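PDB 2ZWS: neutral ceramidase from Pseudomonas aeruginosa, which hydrolyses the N-acyl linkage of ceramides to give sphingosine and free fatty acid, and also runs the reverse synthesis, as a zinc-dependent secreted amidohydrolase. Local coordinates for residues 302-307 with 476-481; 483-486 with 491-494. All blocks are in the same frame, centred on the assembly; numbering follows the deposited sequence. Where two conformers were deposited one is given.

Interaction 1: residues 302-307 with 476-481; sequences VDFTRL and QQLFVD
Leu478, on helix 471-488, is met by three apolar side chains, Val302, Phe304 and Leu307, from the end of strand 295-303 and the turn that follows it. Its CG is anti to the carbonyl carbon (chi1 -67°), which extends the side chain toward the strand end. CD2 meets mainly the valine fork, tip to tip, 3.9 Å from Val302 CG1, with Val302 CG2 only slightly farther off. CD1 also lies near Val302 CG1 but chiefly meets the other two partners: it comes obliquely to the Phe304 ring, with Leu478 CD1 3.7 Å from Phe304 CE1 and CZ almost as near, and Leu307 CD2 approaches Leu478 CD1 end-on at 4.1 Å. The turn that brings Phe304 and Leu307 to the same leucine is braced by local bonds. Asp303 OD1 accepts from Thr305 N at 3.0 Å in an Asx turn, the donor standing above the carboxylate plane, and Leu307 N bonds to Phe304 O. Tyr467 meets the Phe304 ring edge-to-face, while Val302 also rests on Ile395 of the neighbouring strand. All three cross-contacts are apolar and mostly buried, consistent with cohesion by close packing and the hydrophobic effect.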
ATOM      1  N   VAL A 302     -17.556   2.123 -13.406  1.00 14.23           N
ATOM      2  CA  VAL A 302     -18.217   3.330 -13.954  1.00 13.94           C
ATOM      3  C   VAL A 302     -17.365   3.962 -15.042  1.00 14.66           C
ATOM      4  O   VAL A 302     -16.194   4.256 -14.819  1.00 14.66           O
ATOM      5  CB  VAL A 302     -18.475   4.381 -12.845  1.00 14.15           C
ATOM      6  CG1 VAL A 302     -19.257   5.561 -13.389  1.00 15.46           C
ATOM      7  CG2 VAL A 302     -19.233   3.741 -11.688  1.00 16.62           C
ATOM      8  N   ASP A 303     -17.953   4.166 -16.217  1.00 15.45           N
ATOM      9  CA  ASP A 303     -17.255   4.906 -17.255  1.00 16.32           C
ATOM     10  C   ASP A 303     -17.303   6.424 -16.944  1.00 16.10           C
ATOM     11  O   ASP A 303     -18.392   7.052 -16.916  1.00 17.25           O
ATOM     12  CB  ASP A 303     -17.861   4.601 -18.622  1.00 17.04           C
ATOM     13  CG  ASP A 303     -17.048   5.199 -19.778  1.00 19.62           C
ATOM     14  OD1 ASP A 303     -16.067   5.946 -19.539  1.00 19.87           O
ATOM     15  OD2 ASP A 303     -17.383   4.871 -20.945  1.00 25.09           O
ATOM     16  N   PHE A 304     -16.126   6.981 -16.654  1.00 16.56           N
ATOM     17  CA  PHE A 304     -16.015   8.397 -16.249  1.00 16.75           C
ATOM     18  C   PHE A 304     -16.122   9.356 -17.441  1.00 18.48           C
ATOM     19  O   PHE A 304     -16.367  10.558 -17.257  1.00 18.28           O
ATOM     20  CB  PHE A 304     -14.704   8.618 -15.444  1.00 17.17           C
ATOM     21  CG  PHE A 304     -14.889   8.515 -13.957  1.00 16.56           C
ATOM     22  CD1 PHE A 304     -15.657   7.488 -13.400  1.00 17.55           C
ATOM     23  CD2 PHE A 304     -14.300   9.446 -13.110  1.00 16.19           C
ATOM     24  CE1 PHE A 304     -15.852   7.409 -12.013  1.00 17.03           C
ATOM     25  CE2 PHE A 304     -14.499   9.374 -11.732  1.00 19.16           C
ATOM     26  CZ  PHE A 304     -15.282   8.368 -11.189  1.00 18.22           C
ATOM     27  N   THR A 305     -15.973   8.835 -18.654  1.00 18.51           N
ATOM     28  CA  THR A 305     -15.979   9.690 -19.857  1.00 19.93           C
ATOM     29  C   THR A 305     -17.379  10.273 -20.075  1.00 21.77           C
ATOM     30  O   THR A 305     -18.360   9.535 -20.208  1.00 22.45           O
ATOM     31  CB  THR A 305     -15.475   8.899 -21.075  1.00 19.95           C
ATOM     32  OG1 THR A 305     -14.127   8.458 -20.831  1.00 19.12           O
ATOM     33  CG2 THR A 305     -15.482   9.774 -22.330  1.00 19.83           C
ATOM     34  N   ARG A 306     -17.447  11.610 -20.103  1.00 23.59           N
ATOM     35  CA  ARG A 306     -18.702  12.380 -20.160  0.60 23.98           C
ATOM     36  C   ARG A 306     -19.783  11.925 -19.180  1.00 23.38           C
ATOM     37  O   ARG A 306     -20.980  11.897 -19.477  1.00 23.66           O
ATOM     38  CB  ARG A 306     -19.215  12.616 -21.598  0.60 24.76           C
ATOM     39  CG  ARG A 306     -19.273  11.416 -22.520  0.60 26.39           C
ATOM     40  CD  ARG A 306     -19.281  11.873 -23.978  0.60 30.74           C
ATOM     41  NE  ARG A 306     -18.876  10.813 -24.904  0.60 24.41           N
ATOM     42  CZ  ARG A 306     -17.650  10.677 -25.409  0.60 39.26           C
ATOM     43  NH1 ARG A 306     -17.390   9.679 -26.241  0.60 28.21           N
ATOM     44  NH2 ARG A 306     -16.682  11.538 -25.101  0.60 25.86           N
ATOM     45  N   LEU A 307     -19.347  11.596 -17.964  1.00 22.16           N
ATOM     46  CA  LEU A 307     -20.276  11.234 -16.914  1.00 21.97           C
ATOM     47  C   LEU A 307     -21.138  12.418 -16.479  1.00 21.89           C
ATOM     48  O   LEU A 307     -20.608  13.417 -16.003  1.00 22.39           O
ATOM     49  CB  LEU A 307     -19.519  10.681 -15.698  1.00 21.10           C
ATOM     50  CG  LEU A 307     -20.367  10.191 -14.524  1.00 21.70           C
ATOM     51  CD1 LEU A 307     -21.194   8.971 -14.903  1.00 22.88           C
ATOM     52  CD2 LEU A 307     -19.440   9.860 -13.344  1.00 20.32           C
ATOM     53  N   GLN A 476     -19.231  11.753  -5.214  1.00 13.70           N
ATOM     54  CA  GLN A 476     -20.263  11.829  -4.199  1.00 14.42           C
ATOM     55  C   GLN A 476     -21.583  11.261  -4.745  1.00 14.41           C
ATOM     56  O   GLN A 476     -22.246  10.464  -4.065  1.00 15.31           O
ATOM     57  CB  GLN A 476     -20.452  13.271  -3.718  1.00 14.46           C
ATOM     58  CG  GLN A 476     -21.298  13.402  -2.472  1.00 16.54           C
ATOM     59  CD  GLN A 476     -21.056  14.708  -1.750  1.00 18.61           C
ATOM     60  OE1 GLN A 476     -19.906  15.114  -1.540  1.00 19.73           O
ATOM     61  NE2 GLN A 476     -22.141  15.368  -1.345  1.00 20.23           N
ATOM     62  N   GLN A 477     -21.926  11.628  -5.970  1.00 15.01           N
ATOM     63  CA  GLN A 477     -23.130  11.094  -6.616  1.00 14.41           C
ATOM     64  C   GLN A 477     -23.082   9.573  -6.718  1.00 14.18           C
ATOM     65  O   GLN A 477     -24.061   8.896  -6.410  1.00 14.72           O
ATOM     66  CB  GLN A 477     -23.245  11.653  -8.019  1.00 15.78           C
ATOM     67  CG  GLN A 477     -24.375  11.055  -8.832  1.00 17.32           C
ATOM     68  CD  GLN A 477     -24.499  11.743 -10.153  1.00 20.19           C
ATOM     69  OE1 GLN A 477     -24.175  11.174 -11.202  1.00 24.53           O
ATOM     70  NE2 GLN A 477     -24.912  12.994 -10.115  1.00 19.69           N
ATOM     71  N   LEU A 478     -21.932   9.058  -7.160  1.00 13.54           N
ATOM     72  CA  LEU A 478     -21.773   7.615  -7.356  1.00 13.57           C
ATOM     73  C   LEU A 478     -21.943   6.841  -6.048  1.00 13.71           C
ATOM     74  O   LEU A 478     -22.638   5.803  -6.002  1.00 14.28           O
ATOM     75  CB  LEU A 478     -20.420   7.320  -7.995  1.00 13.86           C
ATOM     76  CG  LEU A 478     -20.269   7.819  -9.436  1.00 15.41           C
ATOM     77  CD1 LEU A 478     -18.831   7.676  -9.905  1.00 14.49           C
ATOM     78  CD2 LEU A 478     -21.215   7.138 -10.398  1.00 15.88           C
ATOM     79  N   PHE A 479     -21.286   7.319  -4.996  1.00 12.92           N
ATOM     80  CA  PHE A 479     -21.423   6.683  -3.688  1.00 13.24           C
ATOM     81  C   PHE A 479     -22.808   6.842  -3.073  1.00 13.37           C
ATOM     82  O   PHE A 479     -23.312   5.917  -2.421  1.00 14.18           O
ATOM     83  CB  PHE A 479     -20.310   7.148  -2.745  1.00 12.69           C
ATOM     84  CG  PHE A 479     -18.999   6.440  -2.971  1.00 11.14           C
ATOM     85  CD1 PHE A 479     -18.876   5.087  -2.643  1.00 12.51           C
ATOM     86  CD2 PHE A 479     -17.887   7.102  -3.509  1.00 12.32           C
ATOM     87  CE1 PHE A 479     -17.679   4.395  -2.844  1.00 12.53           C
ATOM     88  CE2 PHE A 479     -16.657   6.379  -3.697  1.00 10.58           C
ATOM     89  CZ  PHE A 479     -16.581   5.022  -3.362  1.00 12.69           C
ATOM     90  N   VAL A 480     -23.430   8.014  -3.227  1.00 13.38           N
ATOM     91  CA  VAL A 480     -24.787   8.170  -2.687  1.00 15.22           C
ATOM     92  C   VAL A 480     -25.755   7.234  -3.408  1.00 14.98           C
ATOM     93  O   VAL A 480     -26.560   6.531  -2.754  1.00 16.31           O
ATOM     94  CB  VAL A 480     -25.255   9.639  -2.745  1.00 15.95           C
ATOM     95  CG1 VAL A 480     -26.785   9.736  -2.552  1.00 17.34           C
ATOM     96  CG2 VAL A 480     -24.526  10.409  -1.665  1.00 16.34           C
ATOM     97  N   ASP A 481     -25.651   7.177  -4.735  1.00 16.07           N
ATOM     98  CA  ASP A 481     -26.540   6.305  -5.504  1.00 16.32           C
ATOM     99  C   ASP A 481     -26.358   4.831  -5.083  1.00 15.67           C
ATOM    100  O   ASP A 481     -27.338   4.084  -4.942  1.00 15.67           O
ATOM    101  CB  ASP A 481     -26.351   6.511  -7.017  1.00 17.32           C
ATOM    102  CG  ASP A 481     -26.922   7.854  -7.517  1.00 18.54           C
ATOM    103  OD1 ASP A 481     -27.569   8.573  -6.719  1.00 21.57           O
ATOM    104  OD2 ASP A 481     -26.733   8.180  -8.716  1.00 20.83           O
TER

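Interaction 2: residues 483-486 with 491-494; sequences AVAL and PVET. With PLM (palmitic acid), chain G.
Ala485 and Val492 supply the apolar part of this contact, a small one between helix 471-488 and the loop that follows it. The methyl of Ala485 points at the loop, and Ala485 CB lies 3.7 Å from Val492 CG1. That branch of the valine is anti to its own carbonyl carbon and beside the backbone N (chi1 -70°), which leaves it facing the helix. A second touch is with the backbone: Ala485 CB is 3.9 Å from Pro491 O, a van der Waals approach of a methyl to a carbonyl oxygen. The small methyl fits where the backbones are close, the CA atoms of Ala485 and Val492 being 6.1 Å apart.

The remaining contacts are with a bound palmitic acid, whose curved alkyl chain wraps round the proline. Pro491 CB lies 3.4 Å from atom C4 of the palmitic acid, and Pro491 CG is 3.6 Å from the lipid carbon named CA. Farther along, Val492 O comes within 3.1 Å of lipid carbon CC, and Glu493 CB is 3.8 Å from the terminal lipid carbon, CG.

Val492 packs on Arg298 and Arg300 of strand 295-303. Leu486, one residue beyond Ala485, touches that strand and Met397 of strand 392-400, while Ala483 reaches helix 414-428 as well as Met397, so the loop folds back beside a helix that packs on strands 295-303 and 392-400.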
ATOM      1  N   ALA A 483     -25.291   3.798  -2.109  1.00 14.99           N
ATOM      2  CA  ALA A 483     -25.829   3.684  -0.745  1.00 15.43           C
ATOM      3  C   ALA A 483     -27.354   3.531  -0.791  1.00 16.09           C
ATOM      4  O   ALA A 483     -27.943   2.751  -0.033  1.00 15.58           O
ATOM      5  CB  ALA A 483     -25.452   4.926   0.086  1.00 16.37           C
ATOM      6  N   VAL A 484     -28.002   4.314  -1.655  1.00 15.77           N
ATOM      7  CA  VAL A 484     -29.456   4.222  -1.822  1.00 16.79           C
ATOM      8  C   VAL A 484     -29.844   2.845  -2.354  1.00 16.22           C
ATOM      9  O   VAL A 484     -30.775   2.223  -1.837  1.00 16.74           O
ATOM     10  CB  VAL A 484     -29.973   5.333  -2.750  1.00 16.63           C
ATOM     11  CG1 VAL A 484     -31.458   5.068  -3.187  1.00 17.14           C
ATOM     12  CG2 VAL A 484     -29.857   6.696  -2.044  1.00 18.10           C
ATOM     13  N   ALA A 485     -29.119   2.345  -3.358  1.00 16.04           N
ATOM     14  CA  ALA A 485     -29.363   0.964  -3.826  1.00 15.96           C
ATOM     15  C   ALA A 485     -29.274  -0.091  -2.702  1.00 15.74           C
ATOM     16  O   ALA A 485     -30.130  -0.965  -2.593  1.00 16.79           O
ATOM     17  CB  ALA A 485     -28.424   0.618  -4.982  1.00 16.11           C
ATOM     18  N   LEU A 486     -28.222  -0.014  -1.881  1.00 15.55           N
ATOM     19  CA  LEU A 486     -28.108  -0.888  -0.698  1.00 16.47           C
ATOM     20  C   LEU A 486     -29.318  -0.755   0.205  1.00 16.46           C
ATOM     21  O   LEU A 486     -29.899  -1.754   0.627  1.00 17.09           O
ATOM     22  CB  LEU A 486     -26.846  -0.542   0.105  1.00 17.38           C
ATOM     23  CG  LEU A 486     -25.620  -1.342  -0.277  1.00 19.97           C
ATOM     24  CD1 LEU A 486     -24.360  -0.608   0.157  1.00 21.64           C
ATOM     25  CD2 LEU A 486     -25.673  -2.747   0.290  1.00 21.82           C
ATOM     26  N   PRO A 491     -30.295  -3.575  -7.242  1.00 18.12           N
ATOM     27  CA  PRO A 491     -28.988  -3.602  -7.895  1.00 18.63           C
ATOM     28  C   PRO A 491     -28.514  -2.206  -8.230  1.00 19.39           C
ATOM     29  O   PRO A 491     -29.320  -1.279  -8.317  1.00 19.88           O
ATOM     30  CB  PRO A 491     -29.248  -4.359  -9.196  1.00 19.31           C
ATOM     31  CG  PRO A 491     -30.668  -4.634  -9.266  1.00 20.65           C
ATOM     32  CD  PRO A 491     -31.381  -4.034  -8.141  1.00 19.03           C
ATOM     33  N   VAL A 492     -27.203  -2.047  -8.399  1.00 19.42           N
ATOM     34  CA  VAL A 492     -26.692  -0.809  -8.958  1.00 20.61           C
ATOM     35  C   VAL A 492     -26.724  -0.972 -10.478  1.00 21.66           C
ATOM     36  O   VAL A 492     -26.999  -2.065 -10.971  1.00 22.15           O
ATOM     37  CB  VAL A 492     -25.278  -0.467  -8.423  1.00 20.09           C
ATOM     38  CG1 VAL A 492     -25.371  -0.075  -6.945  1.00 20.58           C
ATOM     39  CG2 VAL A 492     -24.344  -1.642  -8.610  1.00 20.37           C
ATOM     40  N   GLU A 493     -26.429   0.090 -11.215  1.00 23.07           N
ATOM     41  CA  GLU A 493     -26.467  -0.015 -12.680  1.00 25.13           C
ATOM     42  C   GLU A 493     -25.379  -0.944 -13.217  1.00 25.27           C
ATOM     43  O   GLU A 493     -24.347  -1.149 -12.570  1.00 24.94           O
ATOM     44  CB  GLU A 493     -26.505   1.355 -13.380  1.00 26.72           C
ATOM     45  CG  GLU A 493     -25.736   2.517 -12.765  1.00 31.37           C
ATOM     46  CD  GLU A 493     -26.352   3.120 -11.505  1.00 30.52           C
ATOM     47  OE1 GLU A 493     -26.781   4.307 -11.553  1.00 39.80           O
ATOM     48  OE2 GLU A 493     -26.368   2.435 -10.450  1.00 38.60           O
ATOM     49  N   THR A 494     -25.632  -1.548 -14.380  1.00 25.44           N
ATOM     50  CA  THR A 494     -24.714  -2.552 -14.921  0.60 25.21           C
ATOM     51  C   THR A 494     -23.321  -1.962 -15.082  1.00 24.41           C
ATOM     52  O   THR A 494     -23.168  -0.811 -15.472  1.00 24.32           O
ATOM     53  CB  THR A 494     -25.183  -3.099 -16.279  0.60 25.49           C
ATOM     54  OG1 THR A 494     -25.445  -2.000 -17.154  0.60 27.11           O
ATOM     55  CG2 THR A 494     -26.452  -3.931 -16.114  0.60 25.58           C
TER
HETATM   56  C1  PLM G 652     -29.253  -7.328  -4.858  1.00 59.07           C
HETATM   57  O1  PLM G 652     -28.638  -8.253  -4.268  1.00 44.59           O
HETATM   58  O2  PLM G 652     -30.014  -6.580  -4.197  1.00 43.97           O
HETATM   59  C2  PLM G 652     -29.085  -7.119  -6.343  1.00 46.44           C
HETATM   60  C3  PLM G 652     -27.597  -7.051  -6.678  1.00 45.14           C
HETATM   61  C4  PLM G 652     -27.390  -7.011  -8.187  1.00 48.61           C
HETATM   62  C5  PLM G 652     -27.555  -8.360  -8.886  1.00 45.59           C
HETATM   63  C6  PLM G 652     -27.008  -8.243 -10.305  1.00 46.77           C
HETATM   64  C7  PLM G 652     -28.119  -7.967 -11.311  1.00 45.90           C
HETATM   65  C8  PLM G 652     -28.099  -6.533 -11.823  1.00 45.29           C
HETATM   66  C9  PLM G 652     -29.076  -6.354 -12.982  1.00 45.52           C
HETATM   67  CA  PLM G 652     -30.040  -5.197 -12.749  1.00 45.04           C
HETATM   68  CB  PLM G 652     -29.529  -3.910 -13.391  1.00 46.09           C
HETATM   69  CC  PLM G 652     -29.656  -2.749 -12.412  1.00 45.81           C
HETATM   70  CD  PLM G 652     -30.511  -1.624 -12.985  1.00 46.18           C
HETATM   71  CE  PLM G 652     -31.018  -0.683 -11.896  1.00 48.26           C
HETATM   72  CF  PLM G 652     -30.058   0.479 -11.655  1.00 43.32           C
HETATM   73  CG  PLM G 652     -30.275   1.613 -12.652  1.00 47.92           C

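Overall arrangement
Interactions 1 and 2 follow one another along helix 471-488, their centres about 12 Å apart, and show how one helix touches its surroundings at two points about two helical turns apart. Interaction 1 closes a separation of 169 residues, bringing the helix to the end of strand 295-303; interaction 2 is local, turning the chain back after the helix. Val492 of that loop also packs on the same strand. Neither contact holds a zinc ligand: the side chain of Phe304 is about 12 Å from that of Tyr448. The side chains of Val302 and Val492 lie about 9 Å and 11 Å from those of Gln68 and Asp87, respectively, both inferred to bind substrate. Palmitic acid touches interaction 2 directly, about 11 Å from Leu478's side chain.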